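Local coordinates for fatty acid amide hydrolase (Candida albicans, PDB 6KVR), which probably hydrolyses monocarboxylic acid amides to the carboxylate and ammonium, as a member of the amidase signature family, at residues His268-Thr274 with Asp491-Phe497. Residues are numbered along the deposited sequence; the frame is centred on the assembly and turned at random.
Sequences HGLRPTT and DFPTLSF
Asp491 OD2 takes two N-H groups from residues 268-274: Arg271 NH2 on its anti lone pair at 2.8 Å, in a salt bridge, and Thr274 N on its syn lone pair at 3.0 Å. This junction closes one end of an antiparallel strand pair in the central mixed sheet of the amidase fold. Gly269 and Arg271 form hydrogen-bonded pairs with Ser496 and Thr494, and between them Leu270 faces Leu495 in a non-hydrogen-bonded pair. Both leucines send their side chains to the face packed by helix 552-565, where branched aliphatic groups suit a buried interface. On the other face, under helix 259-265, Gly269 adds no side chain beside Ser496, whose OG bonds to the carbonyl of Arg259. Arginine suits position 271 because it is long and has several donors: with the chain of Arg271 bent at chi3 (94°), the guanidinium stands 81° from the carboxylate plane and reaches both Asp491 and the backbone. Asp491 is also the positive-phi residue of the Schellman motif ending helix 482-490, and its OD1 has a further salt bridge to Arg549. Arg271 NH2 also donates to Phe492 O at 2.8 Å, from above the carbonyl plane.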
ATOM      1  N   HIS A 268      13.771   6.849 -22.755  1.00 28.91           N
ATOM      2  CA  HIS A 268      12.699   6.021 -22.214  1.00 25.32           C
ATOM      3  C   HIS A 268      12.696   6.121 -20.695  1.00 29.20           C
ATOM      4  O   HIS A 268      13.744   6.326 -20.075  1.00 24.13           O
ATOM      5  CB  HIS A 268      12.847   4.543 -22.591  1.00 25.04           C
ATOM      6  CG  HIS A 268      13.048   4.284 -24.053  1.00 34.68           C
ATOM      7  ND1 HIS A 268      12.112   4.617 -25.009  1.00 36.35           N
ATOM      8  CD2 HIS A 268      14.065   3.678 -24.716  1.00 35.95           C
ATOM      9  CE1 HIS A 268      12.552   4.243 -26.199  1.00 34.44           C
ATOM     10  NE2 HIS A 268      13.733   3.671 -26.049  1.00 35.87           N
ATOM     11  N   GLY A 269      11.510   5.956 -20.098  1.00 25.80           N
ATOM     12  CA  GLY A 269      11.379   6.072 -18.659  1.00 23.90           C
ATOM     13  C   GLY A 269      10.221   5.266 -18.115  1.00 27.39           C
ATOM     14  O   GLY A 269       9.160   5.187 -18.749  1.00 25.43           O
ATOM     15  N   LEU A 270      10.399   4.677 -16.937  1.00 23.37           N
ATOM     16  CA  LEU A 270       9.364   3.851 -16.320  1.00 23.46           C
ATOM     17  C   LEU A 270       8.910   4.452 -14.998  1.00 21.72           C
ATOM     18  O   LEU A 270       9.720   4.623 -14.081  1.00 22.32           O
ATOM     19  CB  LEU A 270       9.870   2.432 -16.081  1.00 22.47           C
ATOM     20  CG  LEU A 270       8.854   1.580 -15.318  1.00 23.57           C
ATOM     21  CD1 LEU A 270       7.574   1.389 -16.138  1.00 23.74           C
ATOM     22  CD2 LEU A 270       9.476   0.227 -14.940  1.00 26.25           C
ATOM     23  N   ARG A 271       7.618   4.757 -14.901  1.00 24.41           N
ATOM     24  CA  ARG A 271       6.985   4.981 -13.606  1.00 20.91           C
ATOM     25  C   ARG A 271       6.409   3.659 -13.094  1.00 20.46           C
ATOM     26  O   ARG A 271       5.369   3.203 -13.585  1.00 22.36           O
ATOM     27  CB  ARG A 271       5.875   6.026 -13.706  1.00 23.83           C
ATOM     28  CG  ARG A 271       5.267   6.355 -12.349  1.00 25.93           C
ATOM     29  CD  ARG A 271       3.859   6.935 -12.385  1.00 24.56           C
ATOM     30  NE  ARG A 271       2.906   5.858 -12.231  1.00 34.31           N
ATOM     31  CZ  ARG A 271       2.380   5.440 -11.087  1.00 31.03           C
ATOM     32  NH1 ARG A 271       2.557   6.098  -9.944  1.00 28.03           N
ATOM     33  NH2 ARG A 271       1.672   4.319 -11.086  1.00 29.82           N
ATOM     34  N   PRO A 272       7.034   3.004 -12.130  1.00 19.69           N
ATOM     35  CA  PRO A 272       6.494   1.725 -11.654  1.00 23.52           C
ATOM     36  C   PRO A 272       5.315   1.916 -10.704  1.00 25.56           C
ATOM     37  O   PRO A 272       5.047   3.020 -10.204  1.00 21.68           O
ATOM     38  CB  PRO A 272       7.682   1.066 -10.949  1.00 25.95           C
ATOM     39  CG  PRO A 272       8.699   2.153 -10.737  1.00 25.17           C
ATOM     40  CD  PRO A 272       8.337   3.346 -11.542  1.00 23.11           C
ATOM     41  N   THR A 273       4.576   0.821 -10.505  1.00 20.35           N
ATOM     42  CA  THR A 273       3.544   0.796  -9.474  1.00 23.19           C
ATOM     43  C   THR A 273       4.173   1.138  -8.136  1.00 22.57           C
ATOM     44  O   THR A 273       5.320   0.762  -7.867  1.00 22.25           O
ATOM     45  CB  THR A 273       2.882  -0.593  -9.376  1.00 28.45           C
ATOM     46  OG1 THR A 273       2.698  -1.160 -10.675  1.00 25.86           O
ATOM     47  CG2 THR A 273       1.505  -0.479  -8.697  1.00 25.58           C
ATOM     48  N   THR A 274       3.422   1.836  -7.282  1.00 25.06           N
ATOM     49  CA  THR A 274       3.985   2.235  -5.997  1.00 19.86           C
ATOM     50  C   THR A 274       4.428   1.019  -5.194  1.00 21.80           C
ATOM     51  O   THR A 274       3.889  -0.085  -5.337  1.00 25.59           O
ATOM     52  CB  THR A 274       2.986   3.043  -5.165  1.00 24.67           C
ATOM     53  OG1 THR A 274       1.773   2.292  -5.016  1.00 27.80           O
ATOM     54  CG2 THR A 274       2.681   4.402  -5.818  1.00 23.96           C
ATOM     55  N   ASP A 491      -2.364   5.122 -10.028  1.00 23.29           N
ATOM     56  CA  ASP A 491      -1.199   4.286  -9.707  1.00 25.12           C
ATOM     57  C   ASP A 491      -1.061   3.095 -10.665  1.00 27.36           C
ATOM     58  O   ASP A 491      -0.864   1.951 -10.244  1.00 25.24           O
ATOM     59  CB  ASP A 491      -1.225   3.794  -8.260  1.00 23.80           C
ATOM     60  CG  ASP A 491       0.119   3.184  -7.824  1.00 31.16           C
ATOM     61  OD1 ASP A 491       0.147   2.428  -6.815  1.00 29.33           O
ATOM     62  OD2 ASP A 491       1.153   3.425  -8.499  1.00 29.53           O
ATOM     63  N   PHE A 492      -1.142   3.372 -11.964  1.00 23.66           N
ATOM     64  CA  PHE A 492      -0.886   2.323 -12.952  1.00 25.35           C
ATOM     65  C   PHE A 492       0.563   2.399 -13.420  1.00 24.34           C
ATOM     66  O   PHE A 492       1.076   3.498 -13.667  1.00 22.95           O
ATOM     67  CB  PHE A 492      -1.804   2.463 -14.180  1.00 25.50           C
ATOM     68  CG  PHE A 492      -3.247   2.014 -13.958  1.00 26.08           C
ATOM     69  CD1 PHE A 492      -3.757   1.814 -12.689  1.00 26.65           C
ATOM     70  CD2 PHE A 492      -4.084   1.785 -15.050  1.00 30.57           C
ATOM     71  CE1 PHE A 492      -5.081   1.407 -12.490  1.00 30.78           C
ATOM     72  CE2 PHE A 492      -5.406   1.365 -14.868  1.00 31.67           C
ATOM     73  CZ  PHE A 492      -5.904   1.178 -13.576  1.00 29.13           C
ATOM     74  N   PRO A 493       1.282   1.284 -13.570  1.00 24.40           N
ATOM     75  CA  PRO A 493       2.651   1.372 -14.096  1.00 22.80           C
ATOM     76  C   PRO A 493       2.617   1.860 -15.542  1.00 27.03           C
ATOM     77  O   PRO A 493       1.814   1.383 -16.354  1.00 21.48           O
ATOM     78  CB  PRO A 493       3.176  -0.063 -13.975  1.00 24.32           C
ATOM     79  CG  PRO A 493       1.948  -0.919 -14.020  1.00 22.28           C
ATOM     80  CD  PRO A 493       0.823  -0.108 -13.419  1.00 23.05           C
ATOM     81  N   THR A 494       3.457   2.854 -15.844  1.00 21.61           N
ATOM     82  CA  THR A 494       3.391   3.556 -17.118  1.00 21.61           C
ATOM     83  C   THR A 494       4.788   3.741 -17.690  1.00 24.07           C
ATOM     84  O   THR A 494       5.661   4.353 -17.058  1.00 26.31           O
ATOM     85  CB  THR A 494       2.694   4.913 -16.953  1.00 27.58           C
ATOM     86  OG1 THR A 494       1.386   4.707 -16.412  1.00 24.76           O
ATOM     87  CG2 THR A 494       2.581   5.647 -18.308  1.00 24.80           C
ATOM     88  N   LEU A 495       4.985   3.240 -18.903  1.00 25.68           N
ATOM     89  CA  LEU A 495       6.231   3.422 -19.634  1.00 19.95           C
ATOM     90  C   LEU A 495       6.110   4.639 -20.538  1.00 20.77           C
ATOM     91  O   LEU A 495       5.160   4.748 -21.321  1.00 25.12           O
ATOM     92  CB  LEU A 495       6.552   2.174 -20.458  1.00 20.90           C
ATOM     93  CG  LEU A 495       7.638   2.245 -21.539  1.00 28.74           C
ATOM     94  CD1 LEU A 495       9.009   2.383 -20.912  1.00 27.09           C
ATOM     95  CD2 LEU A 495       7.595   0.996 -22.428  1.00 24.20           C
ATOM     96  N   SER A 496       7.060   5.557 -20.423  1.00 21.00           N
ATOM     97  CA  SER A 496       7.221   6.636 -21.392  1.00 24.53           C
ATOM     98  C   SER A 496       8.302   6.208 -22.381  1.00 24.60           C
ATOM     99  O   SER A 496       9.435   5.923 -21.975  1.00 24.57           O
ATOM    100  CB  SER A 496       7.594   7.943 -20.692  1.00 23.25           C
ATOM    101  OG  SER A 496       7.713   9.011 -21.617  1.00 28.31           O
ATOM    102  N   PHE A 497       7.949   6.131 -23.668  1.00 26.28           N
ATOM    103  CA  PHE A 497       8.852   5.588 -24.682  1.00 29.78           C
ATOM    104  C   PHE A 497       8.910   6.487 -25.915  1.00 27.19           C
ATOM    105  O   PHE A 497       7.885   7.025 -26.348  1.00 27.70           O
ATOM    106  CB  PHE A 497       8.429   4.150 -25.089  1.00 28.62           C
ATOM    107  CG  PHE A 497       7.169   4.082 -25.933  1.00 30.88           C
ATOM    108  CD1 PHE A 497       5.913   4.004 -25.338  1.00 27.62           C
ATOM    109  CD2 PHE A 497       7.246   4.072 -27.321  1.00 26.34           C
ATOM    110  CE1 PHE A 497       4.758   3.930 -26.111  1.00 29.31           C
ATOM    111  CE2 PHE A 497       6.104   4.006 -28.103  1.00 23.93           C
ATOM    112  CZ  PHE A 497       4.855   3.928 -27.498  1.00 28.46           C
TER